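Local coordinates for protein myosin-I heavy chain (Dictyostelium discoideum, PDB 5EJR) that is an actin-based motor with ATPase activity that acts in early phagocytosis and adhesion, represented here by its second MyTH4-FERM tail region, at residues R215-S220 and F320-C325; A224-Y229 and D272-V277; T230-I235 and K266-T271; F253-V258 and F292-R297. All blocks are in the same frame, centred on the assembly; numbering follows the deposited sequence. Where two conformers were deposited one is given.

Overall arrangement
All four contacts lie in the FERM part of the myosin tail. Interactions 2, 3 and 4 knit together the ubiquitin-like F1 lobe, whereas interaction 1 joins that lobe to a helix of the F2 lobe. Interactions 2 and 3 are close neighbours, with centres about 8 Å apart, and D272 O accepts from I232 N between them. Interaction 4 lies about 9 Å from interaction 3, centre to centre, and is joined to it by the pairing of K266 and V268 with strand 253-259; the two also share one 1,2-ethanediol, probably from the crystallisation liquor. R215 links interactions 1 and 4 by backbone bonds to F292 and V294. Interactions 1 and 2 are the farthest apart, about 23 Å between centres.

Interaction 1. Residues R215-S220 and F320-C325; sequences RFIDQS and FELTYC
I217 and L322 form the firm centre of this contact, in which a turn of the ubiquitin-like F1 lobe rests on a helix of the F2 lobe of the FERM domain. The CG2 methyl of I217 meets CD2 of L322 at 3.8 Å and also lies against the helix backbone, near L322 O. L322 divides its tip between two partners: CD2 lies against I217 and also nears the F216 ring, which CD1 approaches obliquely, 4.0 Å from F216 CD2. One helical turn on, C325 closes the same apolar patch. Its SG lies against CG2 and CG1 of I217, the latter swung opposite the backbone N (chi1 -166°); because C325 adopts two conformations, the 3.4 Å between SG and I217 CG2 is provisional.

The other side is loose. No hydrogen bond crosses between the segments, and D218, exposed to solvent, merely skirts C325 SG with its backbone N and CB. Its carboxylate works inside the turn instead. OD1 of D218 receives S220 OG at 2.7 Å from its syn side and S220 N at 3.0 Å from above the carboxylate plane, the latter making an Asx turn, while OD2 is bonded to Y243 OH. Together with the type I turn from F216 to Q219, these bonds brace the loop that presents I217.

Behind the loop, which joins strands 211-215 and 221-225, the F216 ring stacks on Y243 of helix 232-243 and packs on V294 of strand 290-296; behind helix 317-332, F320 and Y324 pack on helix 402-416, and Y324 also on helix 341-355.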
# COMPACT_ATOMS: atom_id res chain seq x y z
N ARG A 215 2.95 12.14 -5.27
CA ARG A 215 3.67 12.80 -6.36
C ARG A 215 3.02 12.55 -7.71
O ARG A 215 2.31 11.54 -7.89
CB ARG A 215 5.13 12.36 -6.39
CG ARG A 215 5.86 12.62 -5.08
CD ARG A 215 7.36 12.66 -5.29
NE ARG A 215 8.07 12.20 -4.10
CZ ARG A 215 9.39 12.01 -4.05
NH1 ARG A 215 10.15 12.27 -5.11
NH2 ARG A 215 9.96 11.58 -2.93
N PHE A 216 3.25 13.47 -8.65
CA PHE A 216 2.79 13.35 -10.03
C PHE A 216 4.06 13.29 -10.87
O PHE A 216 5.14 13.54 -10.35
CB PHE A 216 1.89 14.53 -10.45
CG PHE A 216 0.49 14.41 -9.90
CD1 PHE A 216 0.20 14.75 -8.58
CD2 PHE A 216 -0.56 13.98 -10.72
CE1 PHE A 216 -1.10 14.61 -8.07
CE2 PHE A 216 -1.86 13.85 -10.21
CZ PHE A 216 -2.11 14.15 -8.88
N ILE A 217 3.93 12.94 -12.14
CA ILE A 217 5.03 12.78 -13.09
C ILE A 217 5.88 14.07 -13.26
O ILE A 217 7.07 13.98 -13.54
CB ILE A 217 4.48 12.22 -14.45
CG1 ILE A 217 5.61 11.71 -15.39
CG2 ILE A 217 3.57 13.22 -15.15
CD1 ILE A 217 6.09 10.30 -15.08
N ASP A 218 5.28 15.26 -13.06
CA ASP A 218 5.98 16.53 -13.21
C ASP A 218 6.82 16.88 -11.97
O ASP A 218 7.48 17.92 -11.95
CB ASP A 218 5.01 17.67 -13.61
CG ASP A 218 3.95 18.09 -12.58
OD1 ASP A 218 3.82 17.41 -11.54
OD2 ASP A 218 3.24 19.08 -12.84
N GLN A 219 6.80 15.98 -10.95
CA GLN A 219 7.50 16.06 -9.66
C GLN A 219 6.76 16.97 -8.66
O GLN A 219 7.21 17.13 -7.53
CB GLN A 219 9.00 16.44 -9.81
CG GLN A 219 9.82 15.42 -10.58
CD GLN A 219 11.18 15.97 -10.95
OE1 GLN A 219 11.38 16.51 -12.04
NE2 GLN A 219 12.14 15.87 -10.04
N SER A 220 5.58 17.49 -9.06
CA SER A 220 4.73 18.28 -8.17
C SER A 220 4.03 17.29 -7.25
O SER A 220 4.00 16.10 -7.54
CB SER A 220 3.74 19.14 -8.96
OG SER A 220 2.57 18.43 -9.34
N PHE A 320 -4.33 15.30 -20.65
CA PHE A 320 -3.49 15.23 -21.84
C PHE A 320 -2.06 15.63 -21.47
O PHE A 320 -1.12 14.98 -21.89
CB PHE A 320 -4.00 16.12 -22.97
CG PHE A 320 -3.14 16.06 -24.21
CD1 PHE A 320 -2.94 14.86 -24.88
CD2 PHE A 320 -2.52 17.21 -24.71
CE1 PHE A 320 -2.10 14.80 -26.00
CE2 PHE A 320 -1.68 17.14 -25.84
CZ PHE A 320 -1.51 15.95 -26.49
N GLU A 321 -1.93 16.68 -20.67
CA GLU A 321 -0.63 17.18 -20.24
C GLU A 321 0.13 16.15 -19.38
O GLU A 321 1.32 15.91 -19.61
CB GLU A 321 -0.79 18.56 -19.54
CG GLU A 321 0.52 19.29 -19.27
CD GLU A 321 1.48 19.43 -20.44
OE1 GLU A 321 1.01 19.47 -21.61
OE2 GLU A 321 2.70 19.50 -20.20
N LEU A 322 -0.57 15.49 -18.46
CA LEU A 322 0.03 14.45 -17.63
C LEU A 322 0.41 13.25 -18.46
O LEU A 322 1.44 12.64 -18.20
CB LEU A 322 -0.87 14.03 -16.49
CG LEU A 322 -1.00 14.99 -15.34
CD1 LEU A 322 -2.09 14.51 -14.38
CD2 LEU A 322 0.34 15.18 -14.59
N THR A 323 -0.40 12.94 -19.48
CA THR A 323 -0.12 11.84 -20.40
C THR A 323 1.12 12.11 -21.21
O THR A 323 1.98 11.23 -21.31
CB THR A 323 -1.34 11.55 -21.29
OG1 THR A 323 -2.44 11.25 -20.43
CG2 THR A 323 -1.09 10.36 -22.23
N TYR A 324 1.19 13.30 -21.84
CA TYR A 324 2.33 13.68 -22.66
C TYR A 324 3.61 13.60 -21.80
O TYR A 324 4.58 12.97 -22.21
CB TYR A 324 2.14 15.10 -23.27
CG TYR A 324 3.46 15.69 -23.73
CD1 TYR A 324 4.16 15.13 -24.80
CD2 TYR A 324 4.05 16.74 -23.04
CE1 TYR A 324 5.39 15.64 -25.20
CE2 TYR A 324 5.31 17.23 -23.41
CZ TYR A 324 5.98 16.65 -24.46
OH TYR A 324 7.19 17.16 -24.84
N CYS A 325 3.59 14.24 -20.62
CA CYS A 325 4.65 14.28 -19.62
C CYS A 325 5.12 12.85 -19.25
O CYS A 325 6.32 12.61 -19.17
CB CYS A 325 4.18 15.06 -18.39
SG CYS A 325 5.43 15.26 -17.09

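Interaction 2. Residues A224-Y229 and D272-V277; sequences AKINTY and DMIYDV
I226 and Y275 bring together two parts of the beta-grasp (ubiquitin-like) F1 lobe: the chain leaving its first hairpin and the start of helix 274-283. The bump is the extended I226 side chain, which has CG1 opposite the backbone N (chi1 -169°) and thus drives CD1 into a notch between I274 and Y275. On one wall CD1 of I226 touches I274 CG2 at 3.6 Å, the two side chains meeting nearly at right angles. The other wall is the Y275 ring: CD1 of I226 sits over its face, 3.9 Å from the centroid and 22° off the normal, in a CH-pi contact shifted toward the rim. The branch methyl, I226 CG2, meets Y275 OH at 3.5 Å.

In return the Y275 ring fills the concave side of the bend at N227 and T228. N227 O approaches CE2 of Y275 obliquely at 3.5 Å, and T228 O lies at the ring edge, in its plane. A smaller fit occurs at M273, the N-cap residue, whose bent chain carries CE to the edge of the Y229 ring, 4.0 Å from Y229 CB; M273 has two conformations, which makes this last touch less certain. T228 CG2 sits over the centre of one face of Y229.

This corner also faces the MyTH4 domain, where Y229 OH bonds to I136 O and D276 forms a salt bridge with R188. One water bridges the segments, donating to T228 O at 2.7 Å and accepting from Y275 N at 3.2 Å.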
# COMPACT_ATOMS: atom_id res chain seq x y z
N ALA A 224 -3.27 14.35 0.16
CA ALA A 224 -4.57 13.68 0.15
C ALA A 224 -5.04 13.36 1.56
O ALA A 224 -4.25 12.84 2.35
CB ALA A 224 -4.47 12.40 -0.65
N LYS A 225 -6.33 13.56 1.84
CA LYS A 225 -6.93 13.22 3.14
C LYS A 225 -6.93 11.69 3.28
O LYS A 225 -7.30 10.98 2.33
CB LYS A 225 -8.35 13.78 3.27
CG LYS A 225 -8.40 15.29 3.50
CD LYS A 225 -9.78 15.89 3.16
CE LYS A 225 -10.77 15.83 4.31
NZ LYS A 225 -12.13 16.27 3.89
N ILE A 226 -6.46 11.19 4.43
CA ILE A 226 -6.28 9.76 4.71
C ILE A 226 -6.96 9.37 6.03
O ILE A 226 -6.79 10.03 7.04
CB ILE A 226 -4.75 9.42 4.66
CG1 ILE A 226 -4.45 7.92 4.67
CG2 ILE A 226 -3.94 10.11 5.75
CD1 ILE A 226 -2.92 7.62 4.48
N ASN A 227 -7.76 8.31 6.00
CA ASN A 227 -8.43 7.76 7.17
C ASN A 227 -7.92 6.32 7.31
O ASN A 227 -7.30 5.80 6.38
CB ASN A 227 -9.95 7.76 7.01
CG ASN A 227 -10.54 8.98 6.34
OD1 ASN A 227 -10.10 10.12 6.54
ND2 ASN A 227 -11.57 8.76 5.54
N THR A 228 -8.20 5.67 8.46
CA THR A 228 -7.82 4.28 8.79
C THR A 228 -8.08 3.29 7.66
O THR A 228 -7.23 2.46 7.37
CB THR A 228 -8.59 3.83 10.05
OG1 THR A 228 -8.34 4.78 11.09
CG2 THR A 228 -8.20 2.44 10.53
N TYR A 229 -9.25 3.40 7.02
CA TYR A 229 -9.71 2.47 6.01
C TYR A 229 -9.64 3.00 4.58
O TYR A 229 -10.25 2.40 3.69
CB TYR A 229 -11.13 2.01 6.37
CG TYR A 229 -11.23 1.40 7.77
CD1 TYR A 229 -10.76 0.12 8.03
CD2 TYR A 229 -11.77 2.13 8.83
CE1 TYR A 229 -10.88 -0.45 9.30
CE2 TYR A 229 -11.85 1.59 10.12
CZ TYR A 229 -11.41 0.29 10.34
OH TYR A 229 -11.47 -0.26 11.60
N ASP A 272 -6.10 -2.13 -2.24
CA ASP A 272 -5.31 -2.18 -1.02
C ASP A 272 -5.67 -0.98 -0.12
O ASP A 272 -6.09 0.08 -0.64
CB ASP A 272 -3.81 -2.09 -1.33
CG ASP A 272 -3.10 -3.33 -1.86
OD1 ASP A 272 -3.78 -4.37 -2.06
OD2 ASP A 272 -1.86 -3.25 -2.07
N MET A 273 -5.45 -1.14 1.19
CA MET A 273 -5.61 -0.10 2.20
C MET A 273 -4.31 0.65 2.17
O MET A 273 -3.26 0.01 2.26
CB MET A 273 -5.77 -0.71 3.61
CG MET A 273 -7.02 -1.51 3.77
SD MET A 273 -8.42 -0.64 3.05
CE MET A 273 -9.62 -1.03 4.22
N ILE A 274 -4.36 1.98 2.03
CA ILE A 274 -3.11 2.78 1.98
C ILE A 274 -2.23 2.55 3.22
O ILE A 274 -1.01 2.39 3.07
CB ILE A 274 -3.34 4.30 1.69
CG1 ILE A 274 -2.00 5.08 1.71
CG2 ILE A 274 -4.39 4.92 2.63
CD1 ILE A 274 -2.02 6.40 0.99
N TYR A 275 -2.84 2.44 4.41
CA TYR A 275 -2.07 2.20 5.64
C TYR A 275 -1.42 0.81 5.67
O TYR A 275 -0.32 0.68 6.20
CB TYR A 275 -2.91 2.49 6.88
CG TYR A 275 -2.95 3.97 7.25
CD1 TYR A 275 -1.78 4.72 7.33
CD2 TYR A 275 -4.15 4.59 7.57
CE1 TYR A 275 -1.81 6.07 7.69
CE2 TYR A 275 -4.19 5.94 7.92
CZ TYR A 275 -3.01 6.67 7.99
OH TYR A 275 -3.04 8.00 8.33
N ASP A 276 -2.06 -0.21 5.03
CA ASP A 276 -1.45 -1.55 4.93
C ASP A 276 -0.20 -1.50 4.05
O ASP A 276 0.79 -2.16 4.35
CB ASP A 276 -2.44 -2.60 4.41
CG ASP A 276 -3.50 -3.04 5.41
OD1 ASP A 276 -3.30 -2.83 6.63
OD2 ASP A 276 -4.53 -3.63 4.97
N VAL A 277 -0.23 -0.66 2.99
CA VAL A 277 0.90 -0.45 2.08
C VAL A 277 2.03 0.24 2.85
O VAL A 277 3.18 -0.17 2.70
CB VAL A 277 0.52 0.36 0.79
CG1 VAL A 277 1.73 0.54 -0.11
CG2 VAL A 277 -0.64 -0.27 0.03
O HOH W 1 -5.98 2.58 4.93

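Interaction 3. Residues T230-I235 and K266-T271; sequences TTIREI and KVVSET. With EDO (1,2-ethanediol), chain E.
T231 opens the contact by resting its CB 3.8 Å from E270 O, right before helix 232-243. As N-cap it forms a capping box with E234: T231 OG1 accepts from E234 N at 3.3 Å, and T231 N donates almost straight to E234 OE1 at 3.0 Å. I232 turns its branched side chain onto the chain leaving strand 264-267. Its CB lies 3.4 Å from S269 O, while CG1 meets V268 CG1 at 3.7 Å, the valine set across the isoleucine. These are elements of a beta-grasp fold, in which the main helix, 232-243, packs across the sheet, and here the N-terminus of that helix is tied to the loop after strand 264-267. The tie is R233 N, which donates to E270 O at 3.0 Å, in the carbonyl plane on a lone pair, though bent (138° at the hydrogen). With CG anti to the backbone N (chi1 -176°), R233 runs its CD past the E270 carboxylate. The planes stand 74° apart and R233 NH1 stays 4.3 Å from E270 OE1, beyond a salt bridge, so the attraction is probably modest; the guanidinium is claimed instead by D237 and F253 O. E270 N donates to O2 of a 1,2-ethanediol at 2.8 Å.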
# COMPACT_ATOMS: atom_id res chain seq x y z
N THR A 230 -8.90 4.08 4.33
CA THR A 230 -8.82 4.62 2.96
C THR A 230 -8.16 3.63 2.00
O THR A 230 -7.06 3.13 2.27
CB THR A 230 -8.18 6.00 2.95
OG1 THR A 230 -8.94 6.87 3.80
CG2 THR A 230 -8.11 6.62 1.53
N THR A 231 -8.82 3.37 0.87
CA THR A 231 -8.23 2.51 -0.17
C THR A 231 -7.39 3.35 -1.14
O THR A 231 -7.55 4.58 -1.24
CB THR A 231 -9.31 1.77 -0.96
OG1 THR A 231 -10.10 2.73 -1.66
CG2 THR A 231 -10.14 0.82 -0.11
N ILE A 232 -6.53 2.68 -1.90
CA ILE A 232 -5.69 3.32 -2.92
C ILE A 232 -6.59 3.95 -4.01
O ILE A 232 -6.27 5.03 -4.50
CB ILE A 232 -4.65 2.28 -3.42
CG1 ILE A 232 -3.64 1.96 -2.27
CG2 ILE A 232 -3.93 2.70 -4.74
CD1 ILE A 232 -2.55 3.07 -1.90
N ARG A 233 -7.76 3.33 -4.28
CA ARG A 233 -8.70 3.86 -5.27
C ARG A 233 -9.25 5.20 -4.84
O ARG A 233 -9.29 6.13 -5.66
CB ARG A 233 -9.84 2.88 -5.59
CG ARG A 233 -10.80 3.35 -6.70
CD ARG A 233 -10.14 3.40 -8.09
NE ARG A 233 -9.78 4.76 -8.50
CZ ARG A 233 -9.06 5.06 -9.59
NH1 ARG A 233 -8.59 4.10 -10.37
NH2 ARG A 233 -8.80 6.32 -9.88
N GLU A 234 -9.61 5.33 -3.55
CA GLU A 234 -10.12 6.59 -2.97
C GLU A 234 -9.08 7.70 -2.98
O GLU A 234 -9.43 8.82 -3.33
CB GLU A 234 -10.71 6.38 -1.55
CG GLU A 234 -11.94 5.49 -1.54
CD GLU A 234 -12.37 4.93 -0.19
OE1 GLU A 234 -11.51 4.78 0.71
OE2 GLU A 234 -13.57 4.59 -0.05
N ILE A 235 -7.81 7.42 -2.58
CA ILE A 235 -6.78 8.45 -2.63
C ILE A 235 -6.45 8.85 -4.07
O ILE A 235 -6.15 10.02 -4.29
CB ILE A 235 -5.48 8.24 -1.84
CG1 ILE A 235 -4.82 6.90 -2.14
CG2 ILE A 235 -5.65 8.48 -0.33
CD1 ILE A 235 -3.31 7.03 -2.26
N LYS A 266 6.38 -0.27 -8.73
CA LYS A 266 5.44 -1.37 -8.68
C LYS A 266 4.01 -0.84 -8.60
O LYS A 266 3.75 0.08 -7.83
CB LYS A 266 5.80 -2.24 -7.45
CG LYS A 266 5.17 -3.63 -7.43
CD LYS A 266 5.60 -4.44 -6.21
CE LYS A 266 5.10 -5.86 -6.27
NZ LYS A 266 5.82 -6.74 -5.32
N VAL A 267 3.09 -1.41 -9.38
CA VAL A 267 1.67 -1.03 -9.41
C VAL A 267 1.07 -1.29 -8.00
O VAL A 267 1.35 -2.32 -7.41
CB VAL A 267 0.93 -1.86 -10.49
CG1 VAL A 267 -0.59 -1.75 -10.34
CG2 VAL A 267 1.36 -1.45 -11.90
N VAL A 268 0.32 -0.34 -7.45
CA VAL A 268 -0.30 -0.57 -6.15
C VAL A 268 -1.75 -0.90 -6.44
O VAL A 268 -2.41 -0.14 -7.12
CB VAL A 268 -0.16 0.64 -5.19
CG1 VAL A 268 -0.75 0.31 -3.81
CG2 VAL A 268 1.30 1.05 -5.03
N SER A 269 -2.25 -2.01 -5.93
CA SER A 269 -3.64 -2.39 -6.18
C SER A 269 -4.58 -1.34 -5.68
O SER A 269 -4.42 -0.89 -4.55
CB SER A 269 -3.98 -3.72 -5.51
OG SER A 269 -5.33 -4.05 -5.78
N GLU A 270 -5.56 -0.96 -6.49
CA GLU A 270 -6.58 0.00 -6.08
C GLU A 270 -7.41 -0.47 -4.87
O GLU A 270 -8.04 0.36 -4.20
CB GLU A 270 -7.50 0.36 -7.27
CG GLU A 270 -8.36 -0.77 -7.79
CD GLU A 270 -9.46 -0.31 -8.72
OE1 GLU A 270 -9.17 -0.11 -9.93
OE2 GLU A 270 -10.59 -0.10 -8.24
N THR A 271 -7.44 -1.79 -4.59
CA THR A 271 -8.21 -2.34 -3.46
C THR A 271 -7.41 -2.42 -2.19
O THR A 271 -7.98 -2.76 -1.15
CB THR A 271 -8.82 -3.71 -3.77
OG1 THR A 271 -7.79 -4.60 -4.19
CG2 THR A 271 -9.98 -3.63 -4.75
C1 EDO E . -4.25 -0.48 -11.36
O1 EDO E . -3.82 0.82 -10.95
C2 EDO E . -4.16 -1.49 -10.15
O2 EDO E . -5.29 -1.27 -9.31

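Interaction 4. Residues F253-V258 and F292-R297; sequences FGISAV and FQVRRR. With EDO (1,2-ethanediol), chain E; EDO (1,2-ethanediol), chain C.
R297 folds back over strand 253-259 to reach G254, I255 and S256. Its CB packs 3.9 Å from G254 N, where no side chain stands in the way. The chain then bends at chi2 and chi3 (73° and 62°), so that CG and CD run beside a 1,2-ethanediol, and NE donates to the O1 of that molecule at 3.1 Å. At the tip, NH2 makes a firm bond to S256 OG at 2.8 Å, slightly tilted from the guanidinium plane. A weak bond from NH2 to I255 O accompanies it.

Beneath this clasp the strands pair antiparallel. G254 with R295 and S256 with Q293 are the hydrogen-bonded pairs, each held by two backbone bonds of 3.0 Å between N and O. On the buried face, I255 CG2 touches F292 CD1 at 3.5 Å and I255 CG1 reaches V294 CG2. At the end of the pairing F253 and R296 diverge, though R296 CG still lies over one face of the F253 ring. On the other face of the sheet R295 NH1 donates to Q293 OE1, and R295 also forms a salt bridge with E330 of the F2 lobe. Strand 290-296, bonded on its other side to R215, holds the central position of the last strand in a beta-grasp, ubiquitin-like sheet.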
# COMPACT_ATOMS: atom_id res chain seq x y z
N PHE A 253 -6.44 6.62 -14.26
CA PHE A 253 -5.28 6.82 -13.43
C PHE A 253 -5.18 5.82 -12.30
O PHE A 253 -6.18 5.26 -11.86
CB PHE A 253 -5.25 8.29 -12.91
CG PHE A 253 -4.89 9.30 -13.96
CD1 PHE A 253 -5.85 9.80 -14.84
CD2 PHE A 253 -3.57 9.72 -14.11
CE1 PHE A 253 -5.49 10.70 -15.85
CE2 PHE A 253 -3.22 10.60 -15.15
CZ PHE A 253 -4.19 11.09 -15.99
N GLY A 254 -3.95 5.59 -11.87
CA GLY A 254 -3.64 4.68 -10.78
C GLY A 254 -2.44 5.19 -10.03
O GLY A 254 -1.93 6.27 -10.33
N ILE A 255 -1.94 4.38 -9.09
CA ILE A 255 -0.78 4.71 -8.27
C ILE A 255 0.25 3.60 -8.30
O ILE A 255 -0.12 2.42 -8.33
CB ILE A 255 -1.25 5.07 -6.84
CG1 ILE A 255 -1.92 6.48 -6.85
CG2 ILE A 255 -0.11 4.97 -5.79
CD1 ILE A 255 -2.40 7.01 -5.54
N SER A 256 1.53 3.99 -8.33
CA SER A 256 2.69 3.10 -8.25
C SER A 256 3.56 3.46 -7.02
O SER A 256 3.65 4.64 -6.64
CB SER A 256 3.52 3.19 -9.53
OG SER A 256 2.81 2.62 -10.61
N ALA A 257 4.17 2.45 -6.41
CA ALA A 257 5.10 2.61 -5.28
C ALA A 257 6.47 2.69 -5.95
O ALA A 257 6.86 1.76 -6.66
CB ALA A 257 5.05 1.40 -4.35
N VAL A 258 7.13 3.83 -5.83
CA VAL A 258 8.42 4.08 -6.49
C VAL A 258 9.57 4.19 -5.48
O VAL A 258 9.46 4.97 -4.55
CB VAL A 258 8.34 5.38 -7.37
CG1 VAL A 258 9.69 5.71 -8.02
CG2 VAL A 258 7.23 5.29 -8.42
N PHE A 292 4.65 7.30 -3.30
CA PHE A 292 3.51 7.08 -4.19
C PHE A 292 3.54 8.08 -5.33
O PHE A 292 3.74 9.28 -5.10
CB PHE A 292 2.20 7.26 -3.43
CG PHE A 292 1.89 6.22 -2.39
CD1 PHE A 292 1.67 4.89 -2.75
CD2 PHE A 292 1.75 6.57 -1.06
CE1 PHE A 292 1.34 3.94 -1.79
CE2 PHE A 292 1.44 5.61 -0.09
CZ PHE A 292 1.22 4.30 -0.47
N GLN A 293 3.33 7.59 -6.56
CA GLN A 293 3.28 8.43 -7.75
C GLN A 293 2.03 8.11 -8.60
O GLN A 293 1.76 6.94 -8.88
CB GLN A 293 4.58 8.29 -8.54
CG GLN A 293 4.59 8.90 -9.95
CD GLN A 293 5.78 8.42 -10.76
OE1 GLN A 293 5.82 7.29 -11.23
NE2 GLN A 293 6.76 9.27 -11.00
N VAL A 294 1.25 9.13 -8.93
CA VAL A 294 0.08 8.99 -9.80
C VAL A 294 0.62 8.80 -11.21
O VAL A 294 1.57 9.46 -11.62
CB VAL A 294 -0.93 10.17 -9.68
CG1 VAL A 294 -1.91 10.20 -10.85
CG2 VAL A 294 -1.70 10.08 -8.36
N ARG A 295 0.05 7.83 -11.92
CA ARG A 295 0.43 7.54 -13.29
C ARG A 295 -0.82 7.30 -14.08
O ARG A 295 -1.82 6.84 -13.53
CB ARG A 295 1.31 6.27 -13.35
CG ARG A 295 2.72 6.47 -12.78
CD ARG A 295 3.60 5.30 -13.17
NE ARG A 295 4.04 5.35 -14.57
CZ ARG A 295 5.04 6.10 -15.03
NH1 ARG A 295 5.66 6.96 -14.23
NH2 ARG A 295 5.41 6.02 -16.30
N ARG A 296 -0.77 7.56 -15.38
CA ARG A 296 -1.92 7.20 -16.21
C ARG A 296 -1.73 5.72 -16.46
O ARG A 296 -0.66 5.27 -16.93
CB ARG A 296 -2.01 7.99 -17.51
CG ARG A 296 -3.28 7.52 -18.23
CD ARG A 296 -3.56 8.31 -19.41
NE ARG A 296 -4.62 7.70 -20.22
CZ ARG A 296 -5.12 8.32 -21.27
NH1 ARG A 296 -4.69 9.54 -21.60
NH2 ARG A 296 -6.04 7.74 -22.01
N ARG A 297 -2.71 4.96 -15.99
CA ARG A 297 -2.67 3.51 -15.98
C ARG A 297 -3.31 2.91 -17.21
O ARG A 297 -2.75 1.97 -17.77
CB ARG A 297 -3.35 2.99 -14.70
CG ARG A 297 -3.32 1.44 -14.50
CD ARG A 297 -1.94 0.90 -14.12
NE ARG A 297 -1.47 1.43 -12.84
CZ ARG A 297 -0.24 1.90 -12.62
NH1 ARG A 297 0.65 1.92 -13.60
NH2 ARG A 297 0.10 2.36 -11.42
C1 EDO E . -4.25 -0.48 -11.36
O1 EDO E . -3.82 0.82 -10.95
C2 EDO E . -4.16 -1.49 -10.15
O2 EDO E . -5.29 -1.27 -9.31
C1 EDO C . 4.43 8.67 -0.20
O1 EDO C . 4.66 9.63 -1.24
C2 EDO C . 4.54 9.28 1.22
O2 EDO C . 3.52 8.70 2.04